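Local coordinates for glycosyl hydrolases family 2, sugar binding domain protein (Bacteroides uniformis str. 3978 T3 ii, PDB 6D1P) that is a family 2 glycoside hydrolase, a beta-glucuronidase from a human gut bacterium that probably hydrolyses O-glycosyl bonds, at residues Q723-Q726 and T730-V733; F754-T757 and A761-R764. All blocks are in the same frame, centred on the assembly; numbering follows the deposited sequence.

Interaction 1 (Q723-Q726 and T730-V733)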
loop_
_atom_site.group_PDB
_atom_site.type_symbol
_atom_site.label_atom_id
_atom_site.label_comp_id
_atom_site.label_asym_id
_atom_site.label_seq_id
_atom_site.Cartn_x
_atom_site.Cartn_y
_atom_site.Cartn_z
ATOM N N GLN A 723 17.130 28.523 9.146
ATOM C CA GLN A 723 17.223 28.204 7.722
ATOM C C GLN A 723 18.550 28.687 7.147
ATOM O O GLN A 723 19.037 29.764 7.510
ATOM C CB GLN A 723 16.051 28.785 6.900
ATOM C CG GLN A 723 15.318 30.008 7.485
ATOM C CD GLN A 723 14.037 30.350 6.707
ATOM O OE1 GLN A 723 14.032 30.356 5.470
ATOM N NE2 GLN A 723 12.951 30.619 7.430
ATOM N N THR A 724 19.124 27.868 6.243
ATOM C CA THR A 724 20.423 28.116 5.581
ATOM C C THR A 724 20.354 27.758 4.087
ATOM O O THR A 724 21.201 27.024 3.561
ATOM C CB THR A 724 21.546 27.323 6.254
ATOM O OG1 THR A 724 20.999 26.277 7.086
ATOM C CG2 THR A 724 22.414 28.225 7.079
ATOM N N ALA A 725 19.335 28.320 3.399
ATOM C CA ALA A 725 18.998 28.005 2.011
ATOM C C ALA A 725 19.950 28.661 1.026
ATOM O O ALA A 725 20.124 29.886 1.050
ATOM C CB ALA A 725 17.584 28.496 1.717
ATOM N N GLN A 726 20.547 27.861 0.136
ATOM C CA GLN A 726 21.419 28.453 -0.864
ATOM C C GLN A 726 21.119 27.930 -2.255
ATOM O O GLN A 726 21.995 28.011 -3.133
ATOM C CB GLN A 726 22.902 28.240 -0.502
ATOM C CG GLN A 726 23.426 26.810 -0.695
ATOM C CD GLN A 726 22.655 25.739 0.105
ATOM O OE1 GLN A 726 21.460 25.441 -0.169
ATOM N NE2 GLN A 726 23.354 25.122 1.077
ATOM N N THR A 730 15.467 25.075 -3.321
ATOM C CA THR A 730 15.249 24.489 -2.010
ATOM C C THR A 730 15.769 25.404 -0.913
ATOM O O THR A 730 16.694 26.189 -1.111
ATOM C CB THR A 730 15.922 23.097 -1.868
ATOM O OG1 THR A 730 17.329 23.264 -1.693
ATOM C CG2 THR A 730 15.683 22.220 -3.105
ATOM N N ILE A 731 15.156 25.271 0.250
ATOM C CA ILE A 731 15.643 25.837 1.491
ATOM C C ILE A 731 16.114 24.692 2.376
ATOM O O ILE A 731 15.494 23.620 2.406
ATOM C CB ILE A 731 14.544 26.663 2.186
ATOM C CG1 ILE A 731 14.231 27.919 1.364
ATOM C CG2 ILE A 731 14.948 27.003 3.622
ATOM C CD1 ILE A 731 12.756 28.121 1.078
ATOM N N LEU A 732 17.226 24.903 3.064
ATOM C CA LEU A 732 17.735 23.940 4.024
ATOM C C LEU A 732 17.337 24.399 5.414
ATOM O O LEU A 732 17.653 25.521 5.809
ATOM C CB LEU A 732 19.254 23.799 3.913
ATOM C CG LEU A 732 19.882 22.765 4.859
ATOM C CD1 LEU A 732 19.257 21.379 4.618
ATOM C CD2 LEU A 732 21.410 22.728 4.736
ATOM N N VAL A 733 16.631 23.549 6.146
ATOM C CA VAL A 733 16.211 23.841 7.507
ATOM C C VAL A 733 17.032 22.966 8.443
ATOM O O VAL A 733 17.261 21.783 8.156
ATOM C CB VAL A 733 14.697 23.589 7.682
ATOM C CG1 VAL A 733 14.317 23.516 9.147
ATOM C CG2 VAL A 733 13.901 24.674 6.989
#

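Interaction 2 (F754-T757 and A761-R764)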
loop_
_atom_site.group_PDB
_atom_site.type_symbol
_atom_site.label_atom_id
_atom_site.label_comp_id
_atom_site.label_asym_id
_atom_site.label_seq_id
_atom_site.Cartn_x
_atom_site.Cartn_y
_atom_site.Cartn_z
ATOM N N PHE A 754 10.730 15.625 11.289
ATOM C CA PHE A 754 10.239 16.846 10.689
ATOM C C PHE A 754 8.792 16.691 10.228
ATOM O O PHE A 754 8.355 15.613 9.820
ATOM C CB PHE A 754 11.117 17.255 9.514
ATOM C CG PHE A 754 12.516 17.596 9.896
ATOM C CD1 PHE A 754 13.553 16.711 9.626
ATOM C CD2 PHE A 754 12.805 18.806 10.526
ATOM C CE1 PHE A 754 14.874 17.031 9.959
ATOM C CE2 PHE A 754 14.122 19.138 10.873
ATOM C CZ PHE A 754 15.159 18.246 10.583
ATOM N N GLY A 755 8.047 17.792 10.311
ATOM C CA GLY A 755 6.700 17.847 9.789
ATOM C C GLY A 755 6.500 19.173 9.082
ATOM O O GLY A 755 7.348 20.065 9.149
ATOM N N CYS A 756 5.357 19.299 8.411
ATOM C CA CYS A 756 5.134 20.500 7.620
ATOM C C CYS A 756 3.645 20.683 7.341
ATOM O O CYS A 756 2.939 19.712 7.055
ATOM C CB CYS A 756 5.932 20.418 6.313
ATOM S SG CYS A 756 5.820 21.866 5.316
ATOM N N THR A 757 3.184 21.938 7.425
ATOM C CA THR A 757 1.811 22.260 7.063
ATOM C C THR A 757 1.495 21.870 5.629
ATOM O O THR A 757 0.321 21.711 5.284
ATOM C CB THR A 757 1.517 23.756 7.249
ATOM O OG1 THR A 757 2.527 24.553 6.606
ATOM C CG2 THR A 757 1.419 24.108 8.735
ATOM N N ALA A 761 5.990 19.661 0.755
ATOM C CA ALA A 761 7.101 20.599 0.673
ATOM C C ALA A 761 8.412 19.934 1.074
ATOM O O ALA A 761 9.437 20.133 0.416
ATOM C CB ALA A 761 6.815 21.818 1.544
ATOM N N LEU A 762 8.405 19.131 2.134
ATOM C CA LEU A 762 9.650 18.537 2.614
ATOM C C LEU A 762 10.198 17.545 1.600
ATOM O O LEU A 762 9.469 16.668 1.125
ATOM C CB LEU A 762 9.438 17.839 3.954
ATOM C CG LEU A 762 9.084 18.780 5.113
ATOM C CD1 LEU A 762 8.952 18.014 6.417
ATOM C CD2 LEU A 762 10.128 19.895 5.218
ATOM N N LEU A 763 11.482 17.697 1.249
ATOM C CA LEU A 763 12.176 16.698 0.448
ATOM C C LEU A 763 12.457 15.522 1.371
ATOM O O LEU A 763 13.392 15.560 2.173
ATOM C CB LEU A 763 13.473 17.245 -0.142
ATOM C CG LEU A 763 14.382 16.121 -0.680
ATOM C CD1 LEU A 763 13.972 15.694 -2.108
ATOM C CD2 LEU A 763 15.921 16.401 -0.574
ATOM N N ARG A 764 11.655 14.473 1.286
ATOM C CA ARG A 764 11.871 13.365 2.191
ATOM C C ARG A 764 11.937 12.056 1.416
ATOM O O ARG A 764 11.895 12.028 0.177
ATOM C CB ARG A 764 10.785 13.322 3.274
ATOM C CG ARG A 764 9.352 13.264 2.790
ATOM C CD ARG A 764 8.440 13.645 3.963
ATOM N NE ARG A 764 7.056 13.885 3.560
ATOM C CZ ARG A 764 6.018 13.144 3.953
ATOM N NH1 ARG A 764 6.204 12.114 4.774
ATOM N NH2 ARG A 764 4.787 13.442 3.534
#

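Interaction 1 (Q723-Q726 and T730-V733)
The backbone N of T724 donates to L732 O across 2.8 Å, in a nearly straight bond (172° at the hydrogen). The same oxygen also receives a weaker CA-H contact from the preceding residue, Q723 CA lying 3.3 Å from L732 O, so one carbonyl holds two consecutive residues of the outgoing chain. Q723 and V733 form an antiparallel non-hydrogen-bonded pair beside it.

On one side of the ribbon I731 is the shared apolar surface. With CG1 anti to its carbonyl carbon (chi1 -68°), I731 CG2 is set beside that carbon and lies 3.9 Å from Q723 CB, and the two side chains run alongside each other in the same direction. A725 CB sits close over the same residue, 3.4 Å from I731 CG1, where a methyl is small enough to fit and still cover the isoleucine. L732 faces the other way, and L732 CB lies 3.8 Å from T724 O.

Strand 730-738 is the middle member of a three-stranded antiparallel sheet. Its other edge is bonded to strand 781-787 through the backbone pairs I731 with V786 and V733 with I784, while Q723 and I731 rest on I809 and V811 of strand 807-811, which belongs to a second sheet.

Interaction 2 (F754-T757 and A761-R764)
L762 drives its side chain into C756 and F754 within the core of a C-terminal beta sandwich, where two antiparallel sheets face each other. C756 and F754 are alternate residues of strand 751-756, so their CB atoms both point toward the incoming leucine. The leucine side chain is outstretched, CD1 lying anti to CA (chi2 -177°), which carries its end up to the strand. Its branch point meets the cysteine, L762 CG being 3.7 Å from C756 CB, and the L762 CD1 methyl reaches F754 CB at 3.9 Å. The rest of F754 leads away from the leucine, and F754 also packs on I784 and A797. C756 holds its sulfur anti to the backbone N (chi1 -176°), bringing SG to 3.9 Å from A761 CB; a short, weakly polar thiol can meet a methyl without burying a strongly polar group. I784 and V786 of one sheet and V795 of the other also touch L762, a setting that fits a branched aliphatic residue. T757 O accepts a hydrogen bond from S796 OG of the second subunit. Between F754 and C756, G755 offers only backbone, and the CD1 methyl of L762 rests 3.8 Å from G755 O.

Interactions 1 and 2 follow each other along the chain, their centres about 13 Å apart and their nearest atoms about 5 Å apart without touching. What joins them is strand 781-787, whose backbone serves both in alternation: even-numbered residues bond to interaction 1, while R785 and N787 bond to L763 and A761 of interaction 2. Interaction 1 thus closes a strand turn in one sheet, and interaction 2 places L762 between that sheet and the next. None of their residues belongs to the potassium or sodium sites, and the two contacts lie about 29 and 28 Å from the centre of the chain, centre to centre.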